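Local atomic coordinates of enoyl-CoA hydratase (Mycobacterium avium, PDB entry 3OC7), a protein that probably catalyses the hydration of enoyl-CoA thioesters in fatty acid metabolism. Residues Arg57-Gly71 and Leu109-Gly123. Numbering follows the deposited sequence.
Sequences RVVVLAHTGGTFCAG and LPVIAAIDGHVRAGG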
ATOM      1  N   ARG A  57     -28.424  -9.071   3.185  1.00 14.42           N
ATOM      2  CA  ARG A  57     -26.999  -9.489   3.188  1.00 13.85           C
ATOM      3  C   ARG A  57     -25.980  -8.409   2.716  1.00 12.89           C
ATOM      4  O   ARG A  57     -24.760  -8.590   2.865  1.00 13.70           O
ATOM      5  CB  ARG A  57     -26.805 -10.848   2.469  1.00 13.76           C
ATOM      6  CG  ARG A  57     -27.452 -12.037   3.233  1.00 15.11           C
ATOM      7  CD  ARG A  57     -27.063 -13.434   2.717  1.00 15.99           C
ATOM      8  NE  ARG A  57     -27.391 -13.685   1.312  1.00 16.76           N
ATOM      9  CZ  ARG A  57     -28.609 -13.974   0.845  1.00 18.82           C
ATOM     10  NH1 ARG A  57     -29.653 -14.037   1.665  1.00 21.28           N
ATOM     11  NH2 ARG A  57     -28.784 -14.185  -0.453  1.00 21.49           N
ATOM     12  N   VAL A  58     -26.482  -7.273   2.210  1.00 12.76           N
ATOM     13  CA  VAL A  58     -25.647  -6.175   1.714  1.00 11.97           C
ATOM     14  C   VAL A  58     -26.439  -4.851   1.729  1.00 11.24           C
ATOM     15  O   VAL A  58     -27.684  -4.879   1.566  1.00 11.64           O
ATOM     16  CB  VAL A  58     -25.074  -6.507   0.288  1.00 12.09           C
ATOM     17  CG1 VAL A  58     -26.193  -6.701  -0.737  1.00 14.41           C
ATOM     18  CG2 VAL A  58     -24.069  -5.448  -0.205  1.00 13.02           C
ATOM     19  N   VAL A  59     -25.740  -3.723   1.941  1.00 10.79           N
ATOM     20  CA  VAL A  59     -26.306  -2.352   1.854  1.00 11.01           C
ATOM     21  C   VAL A  59     -25.704  -1.518   0.717  1.00 10.57           C
ATOM     22  O   VAL A  59     -24.478  -1.569   0.507  1.00 10.91           O
ATOM     23  CB  VAL A  59     -26.012  -1.575   3.183  1.00 10.62           C
ATOM     24  CG1 VAL A  59     -26.418  -0.079   3.099  1.00 12.32           C
ATOM     25  CG2 VAL A  59     -26.700  -2.237   4.364  1.00 14.05           C
ATOM     26  N   VAL A  60     -26.535  -0.751  -0.011  1.00 10.22           N
ATOM     27  CA  VAL A  60     -26.060   0.282  -0.962  1.00 10.34           C
ATOM     28  C   VAL A  60     -26.306   1.688  -0.391  1.00 10.37           C
ATOM     29  O   VAL A  60     -27.443   1.995   0.018  1.00 11.54           O
ATOM     30  CB  VAL A  60     -26.737   0.144  -2.367  1.00  9.85           C
ATOM     31  CG1 VAL A  60     -26.327   1.308  -3.322  1.00 10.67           C
ATOM     32  CG2 VAL A  60     -26.452  -1.241  -2.986  1.00 10.86           C
ATOM     33  N   LEU A  61     -25.254   2.521  -0.336  1.00  9.87           N
ATOM     34  CA  LEU A  61     -25.365   3.929   0.072  1.00 10.20           C
ATOM     35  C   LEU A  61     -25.381   4.809  -1.197  1.00 10.23           C
ATOM     36  O   LEU A  61     -24.326   4.993  -1.839  1.00 10.64           O
ATOM     37  CB  LEU A  61     -24.208   4.322   1.013  1.00 10.27           C
ATOM     38  CG  LEU A  61     -24.132   5.755   1.578  1.00  9.81           C
ATOM     39  CD1 LEU A  61     -25.385   6.168   2.395  1.00 13.19           C
ATOM     40  CD2 LEU A  61     -22.843   5.972   2.416  1.00 12.03           C
ATOM     41  N   ALA A  62     -26.564   5.358  -1.537  1.00 10.54           N
ATOM     42  CA  ALA A  62     -26.841   6.113  -2.776  1.00 11.01           C
ATOM     43  C   ALA A  62     -27.175   7.592  -2.477  1.00 10.90           C
ATOM     44  O   ALA A  62     -27.190   7.999  -1.302  1.00 10.90           O
ATOM     45  CB  ALA A  62     -27.985   5.427  -3.551  1.00 11.41           C
ATOM     46  N   HIS A  63     -27.415   8.397  -3.527  1.00 10.67           N
ATOM     47  CA  HIS A  63     -27.779   9.834  -3.355  1.00 11.05           C
ATOM     48  C   HIS A  63     -28.717  10.334  -4.461  1.00 12.20           C
ATOM     49  O   HIS A  63     -28.728   9.771  -5.573  1.00 12.84           O
ATOM     50  CB  HIS A  63     -26.531  10.752  -3.262  1.00 11.44           C
ATOM     51  CG  HIS A  63     -25.774  10.897  -4.555  1.00 10.84           C
ATOM     52  ND1 HIS A  63     -25.886  12.000  -5.380  1.00 10.85           N
ATOM     53  CD2 HIS A  63     -24.868  10.080  -5.150  1.00 11.28           C
ATOM     54  CE1 HIS A  63     -25.094  11.849  -6.429  1.00 11.73           C
ATOM     55  NE2 HIS A  63     -24.471  10.686  -6.319  1.00 12.58           N
ATOM     56  N   THR A  64     -29.514  11.361  -4.126  1.00 11.81           N
ATOM     57  CA  THR A  64     -30.205  12.189  -5.134  1.00 12.84           C
ATOM     58  C   THR A  64     -29.347  13.423  -5.438  1.00 13.18           C
ATOM     59  O   THR A  64     -28.406  13.742  -4.698  1.00 12.58           O
ATOM     60  CB  THR A  64     -31.643  12.624  -4.682  1.00 12.59           C
ATOM     61  OG1 THR A  64     -31.565  13.450  -3.517  1.00 13.52           O
ATOM     62  CG2 THR A  64     -32.545  11.420  -4.418  1.00 15.43           C
ATOM     63  N   GLY A  65     -29.674  14.113  -6.529  1.00 14.51           N
ATOM     64  CA  GLY A  65     -28.985  15.356  -6.918  1.00 14.31           C
ATOM     65  C   GLY A  65     -27.578  15.236  -7.511  1.00 14.83           C
ATOM     66  O   GLY A  65     -27.053  14.135  -7.658  1.00 15.20           O
ATOM     67  N   GLY A  66     -26.968  16.382  -7.830  1.00 14.57           N
ATOM     68  CA  GLY A  66     -25.658  16.442  -8.493  1.00 15.13           C
ATOM     69  C   GLY A  66     -24.438  16.383  -7.581  1.00 14.48           C
ATOM     70  O   GLY A  66     -23.299  16.370  -8.075  1.00 14.28           O
ATOM     71  N   THR A  67     -24.675  16.371  -6.264  1.00 13.97           N
ATOM     72  CA  THR A  67     -23.617  16.277  -5.238  1.00 13.91           C
ATOM     73  C   THR A  67     -23.883  15.044  -4.343  1.00 13.39           C
ATOM     74  O   THR A  67     -24.982  14.890  -3.767  1.00 12.88           O
ATOM     75  CB  THR A  67     -23.532  17.599  -4.387  1.00 14.07           C
ATOM     76  OG1 THR A  67     -23.128  18.691  -5.217  1.00 16.60           O
ATOM     77  CG2 THR A  67     -22.544  17.484  -3.199  1.00 14.12           C
ATOM     78  N   PHE A  68     -22.879  14.164  -4.220  1.00 12.78           N
ATOM     79  CA  PHE A  68     -22.947  13.026  -3.268  1.00 12.73           C
ATOM     80  C   PHE A  68     -23.021  13.538  -1.822  1.00 13.49           C
ATOM     81  O   PHE A  68     -23.984  13.211  -1.089  1.00 13.12           O
ATOM     82  CB  PHE A  68     -21.761  12.037  -3.475  1.00 12.86           C
ATOM     83  CG  PHE A  68     -21.656  10.940  -2.404  1.00 11.74           C
ATOM     84  CD1 PHE A  68     -20.713  11.046  -1.373  1.00 13.15           C
ATOM     85  CD2 PHE A  68     -22.491   9.814  -2.425  1.00 14.52           C
ATOM     86  CE1 PHE A  68     -20.596  10.065  -0.382  1.00 15.10           C
ATOM     87  CE2 PHE A  68     -22.375   8.801  -1.430  1.00 14.66           C
ATOM     88  CZ  PHE A  68     -21.419   8.948  -0.400  1.00 14.59           C
ATOM     89  N   CYS A  69     -22.025  14.351  -1.438  1.00 13.44           N
ATOM     90  CA  CYS A  69     -21.921  14.993  -0.107  1.00 14.62           C
ATOM     91  C   CYS A  69     -20.787  16.021  -0.100  1.00 15.78           C
ATOM     92  O   CYS A  69     -19.653  15.693  -0.428  1.00 15.70           O
ATOM     93  CB  CYS A  69     -21.679  13.950   1.010  1.00 13.91           C
ATOM     94  SG  CYS A  69     -21.488  14.618   2.718  1.00 16.40           S
ATOM     95  N   ALA A  70     -21.089  17.257   0.314  1.00 17.87           N
ATOM     96  CA  ALA A  70     -20.076  18.327   0.277  1.00 19.90           C
ATOM     97  C   ALA A  70     -19.507  18.716   1.644  1.00 20.85           C
ATOM     98  O   ALA A  70     -18.767  19.708   1.754  1.00 21.70           O
ATOM     99  CB  ALA A  70     -20.603  19.552  -0.443  1.00 20.63           C
ATOM    100  N   GLY A  71     -19.846  17.940   2.669  1.00 21.58           N
ATOM    101  CA  GLY A  71     -19.238  18.103   3.994  1.00 23.11           C
ATOM    102  C   GLY A  71     -20.193  18.571   5.072  1.00 24.60           C
ATOM    103  O   GLY A  71     -21.392  18.287   5.021  1.00 24.20           O
ATOM    104  N   LEU A 109     -22.672  -6.209   7.874  1.00  9.97           N
ATOM    105  CA  LEU A 109     -23.026  -6.093   6.441  1.00 10.08           C
ATOM    106  C   LEU A 109     -21.942  -5.389   5.610  1.00  9.95           C
ATOM    107  O   LEU A 109     -21.472  -4.302   6.003  1.00 10.53           O
ATOM    108  CB  LEU A 109     -24.339  -5.298   6.287  1.00 10.81           C
ATOM    109  CG  LEU A 109     -25.615  -5.834   6.937  1.00  8.63           C
ATOM    110  CD1 LEU A 109     -26.721  -4.778   6.938  1.00 11.58           C
ATOM    111  CD2 LEU A 109     -26.073  -7.100   6.227  1.00 13.54           C
ATOM    112  N   PRO A 110     -21.551  -5.979   4.453  1.00  9.50           N
ATOM    113  CA  PRO A 110     -20.818  -5.185   3.447  1.00  9.47           C
ATOM    114  C   PRO A 110     -21.625  -3.931   3.009  1.00  8.86           C
ATOM    115  O   PRO A 110     -22.859  -4.029   2.778  1.00  9.60           O
ATOM    116  CB  PRO A 110     -20.650  -6.177   2.273  1.00 10.26           C
ATOM    117  CG  PRO A 110     -20.723  -7.569   2.918  1.00 10.84           C
ATOM    118  CD  PRO A 110     -21.788  -7.372   3.996  1.00  9.66           C
ATOM    119  N   VAL A 111     -20.950  -2.773   2.925  1.00  9.43           N
ATOM    120  CA  VAL A 111     -21.566  -1.485   2.502  1.00  8.56           C
ATOM    121  C   VAL A 111     -20.880  -0.956   1.217  1.00  8.12           C
ATOM    122  O   VAL A 111     -19.636  -0.780   1.180  1.00  9.28           O
ATOM    123  CB  VAL A 111     -21.519  -0.412   3.641  1.00  8.24           C
ATOM    124  CG1 VAL A 111     -22.298   0.843   3.210  1.00  8.81           C
ATOM    125  CG2 VAL A 111     -22.070  -0.951   4.962  1.00 10.02           C
ATOM    126  N   ILE A 112     -21.698  -0.723   0.178  1.00  8.92           N
ATOM    127  CA  ILE A 112     -21.237  -0.297  -1.157  1.00  8.85           C
ATOM    128  C   ILE A 112     -21.711   1.132  -1.505  1.00  9.41           C
ATOM    129  O   ILE A 112     -22.923   1.381  -1.596  1.00 10.37           O
ATOM    130  CB  ILE A 112     -21.724  -1.281  -2.284  1.00  9.00           C
ATOM    131  CG1 ILE A 112     -21.385  -2.733  -1.926  1.00  9.88           C
ATOM    132  CG2 ILE A 112     -21.150  -0.862  -3.663  1.00  9.82           C
ATOM    133  CD1 ILE A 112     -21.956  -3.742  -2.929  1.00 11.82           C
ATOM    134  N   ALA A 113     -20.777   2.068  -1.737  1.00  8.78           N
ATOM    135  CA  ALA A 113     -21.171   3.435  -2.166  1.00  9.23           C
ATOM    136  C   ALA A 113     -21.447   3.507  -3.677  1.00  9.23           C
ATOM    137  O   ALA A 113     -20.676   2.967  -4.505  1.00  9.23           O
ATOM    138  CB  ALA A 113     -20.089   4.465  -1.767  1.00 10.14           C
ATOM    139  N   ALA A 114     -22.537   4.194  -4.025  1.00  8.81           N
ATOM    140  CA  ALA A 114     -22.922   4.453  -5.428  1.00  9.37           C
ATOM    141  C   ALA A 114     -22.890   5.974  -5.696  1.00  9.79           C
ATOM    142  O   ALA A 114     -23.837   6.693  -5.335  1.00 11.00           O
ATOM    143  CB  ALA A 114     -24.321   3.835  -5.743  1.00 10.16           C
ATOM    144  N   ILE A 115     -21.786   6.445  -6.299  1.00  9.40           N
ATOM    145  CA  ILE A 115     -21.472   7.880  -6.454  1.00  9.95           C
ATOM    146  C   ILE A 115     -21.657   8.315  -7.924  1.00  9.98           C
ATOM    147  O   ILE A 115     -21.083   7.702  -8.810  1.00  9.64           O
ATOM    148  CB  ILE A 115     -19.979   8.173  -6.021  1.00  9.55           C
ATOM    149  CG1 ILE A 115     -19.678   7.667  -4.585  1.00  9.24           C
ATOM    150  CG2 ILE A 115     -19.594   9.651  -6.209  1.00  9.77           C
ATOM    151  CD1 ILE A 115     -18.173   7.308  -4.331  1.00 11.54           C
ATOM    152  N   ASP A 116     -22.442   9.379  -8.179  1.00 10.10           N
ATOM    153  CA  ASP A 116     -22.424  10.040  -9.529  1.00 12.19           C
ATOM    154  C   ASP A 116     -22.596  11.565  -9.382  1.00 12.49           C
ATOM    155  O   ASP A 116     -23.621  12.158  -9.798  1.00 13.48           O
ATOM    156  CB  ASP A 116     -23.453   9.423 -10.512  1.00 12.37           C
ATOM    157  CG  ASP A 116     -23.120   9.706 -11.980  1.00 16.23           C
ATOM    158  OD1 ASP A 116     -21.942   9.996 -12.314  1.00 16.14           O
ATOM    159  OD2 ASP A 116     -24.059   9.652 -12.820  1.00 22.91           O
ATOM    160  N   GLY A 117     -21.591  12.201  -8.788  1.00 12.29           N
ATOM    161  CA  GLY A 117     -21.650  13.631  -8.432  1.00 13.27           C
ATOM    162  C   GLY A 117     -20.430  14.084  -7.641  1.00 12.44           C
ATOM    163  O   GLY A 117     -19.484  13.305  -7.455  1.00 13.04           O
ATOM    164  N   HIS A 118     -20.459  15.329  -7.157  1.00 13.05           N
ATOM    165  CA  HIS A 118     -19.319  15.943  -6.469  1.00 12.93           C
ATOM    166  C   HIS A 118     -19.129  15.417  -5.033  1.00 12.43           C
ATOM    167  O   HIS A 118     -20.110  15.163  -4.307  1.00 12.17           O
ATOM    168  CB  HIS A 118     -19.439  17.483  -6.491  1.00 13.70           C
ATOM    169  CG  HIS A 118     -19.684  18.053  -7.863  1.00 14.21           C
ATOM    170  ND1 HIS A 118     -18.781  17.930  -8.901  1.00 17.28           N
ATOM    171  CD2 HIS A 118     -20.728  18.767  -8.355  1.00 16.41           C
ATOM    172  CE1 HIS A 118     -19.265  18.534  -9.975  1.00 16.68           C
ATOM    173  NE2 HIS A 118     -20.445  19.045  -9.670  1.00 17.79           N
ATOM    174  N   VAL A 119     -17.857  15.228  -4.654  1.00 12.50           N
ATOM    175  CA  VAL A 119     -17.447  14.818  -3.298  1.00 11.91           C
ATOM    176  C   VAL A 119     -16.426  15.844  -2.720  1.00 11.73           C
ATOM    177  O   VAL A 119     -15.379  16.100  -3.336  1.00 12.07           O
ATOM    178  CB  VAL A 119     -16.805  13.396  -3.313  1.00 11.50           C
ATOM    179  CG1 VAL A 119     -16.273  12.964  -1.900  1.00 11.16           C
ATOM    180  CG2 VAL A 119     -17.768  12.344  -3.897  1.00 10.96           C
ATOM    181  N   ARG A 120     -16.748  16.439  -1.566  1.00 12.71           N
ATOM    182  CA  ARG A 120     -15.844  17.408  -0.897  1.00 13.62           C
ATOM    183  C   ARG A 120     -15.842  17.188   0.636  1.00 13.23           C
ATOM    184  O   ARG A 120     -16.816  16.685   1.203  1.00 13.35           O
ATOM    185  CB  ARG A 120     -16.227  18.877  -1.202  1.00 13.90           C
ATOM    186  CG  ARG A 120     -16.315  19.313  -2.673  1.00 15.30           C
ATOM    187  CD  ARG A 120     -14.928  19.435  -3.335  1.00 17.37           C
ATOM    188  NE  ARG A 120     -14.995  19.966  -4.697  1.00 18.36           N
ATOM    189  CZ  ARG A 120     -15.267  19.247  -5.786  1.00 18.61           C
ATOM    190  NH1 ARG A 120     -15.506  17.942  -5.694  1.00 17.86           N
ATOM    191  NH2 ARG A 120     -15.319  19.841  -6.971  1.00 20.29           N
ATOM    192  N   ALA A 121     -14.745  17.602   1.296  1.00 14.48           N
ATOM    193  CA  ALA A 121     -14.629  17.644   2.776  1.00 15.26           C
ATOM    194  C   ALA A 121     -15.061  16.348   3.485  1.00 14.97           C
ATOM    195  O   ALA A 121     -14.586  15.273   3.113  1.00 15.56           O
ATOM    196  CB  ALA A 121     -15.348  18.892   3.363  1.00 16.06           C
ATOM    197  N   GLY A 122     -15.957  16.432   4.474  1.00 15.41           N
ATOM    198  CA  GLY A 122     -16.455  15.264   5.194  1.00 15.10           C
ATOM    199  C   GLY A 122     -17.018  14.150   4.320  1.00 14.96           C
ATOM    200  O   GLY A 122     -17.058  12.997   4.738  1.00 15.22           O
ATOM    201  N   GLY A 123     -17.521  14.501   3.130  1.00 14.41           N
ATOM    202  CA  GLY A 123     -17.961  13.478   2.166  1.00 14.08           C
ATOM    203  C   GLY A 123     -16.923  12.397   1.863  1.00 12.76           C
ATOM    204  O   GLY A 123     -17.282  11.231   1.670  1.00 12.13           O
TER
HETATM  205  O   HOH W   1     -26.476   7.061  -6.181  1.00 11.98           O
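F68 against I115, H118 and V119, and V59 against L109 and I112, carry a contact between neighbouring parallel strands of the crotonase fold. Strands 58-63 and 111-115 pair in the main sheet, and both segments then continue into a second parallel ladder, 67-69 with 118-120. V59 is gripped through its backbone: its N donates to P110 O (3.0 Å) and its O accepts from I112 N. Its CG2 meets L109 CD1 at 3.6 Å, the two side chains crossing at about a right angle. F68 sits at a corner of the chain within the second ladder, the extra residue of a beta bulge between T67, paired with H118, and C69, paired with V119. With CG anti to the backbone N (chi1 172°), its ring reaches I115, whose CG1 lies over one face toward the rim, while V119 CG2 packs 4.0 Å from F68 CB. The backbone N of F68 donates to H118 O, and the H118 ring, its ND1 hydrogen-bonded to S140 OG, turns an edge to T67 OG1. Beyond the bulge R120 N donates to C69 O. Where the first ladder ends, a water bridges H63 N and A114 O, and H63 NE2 accepts the D116 backbone N-H exactly in the ring plane at 3.0 Å.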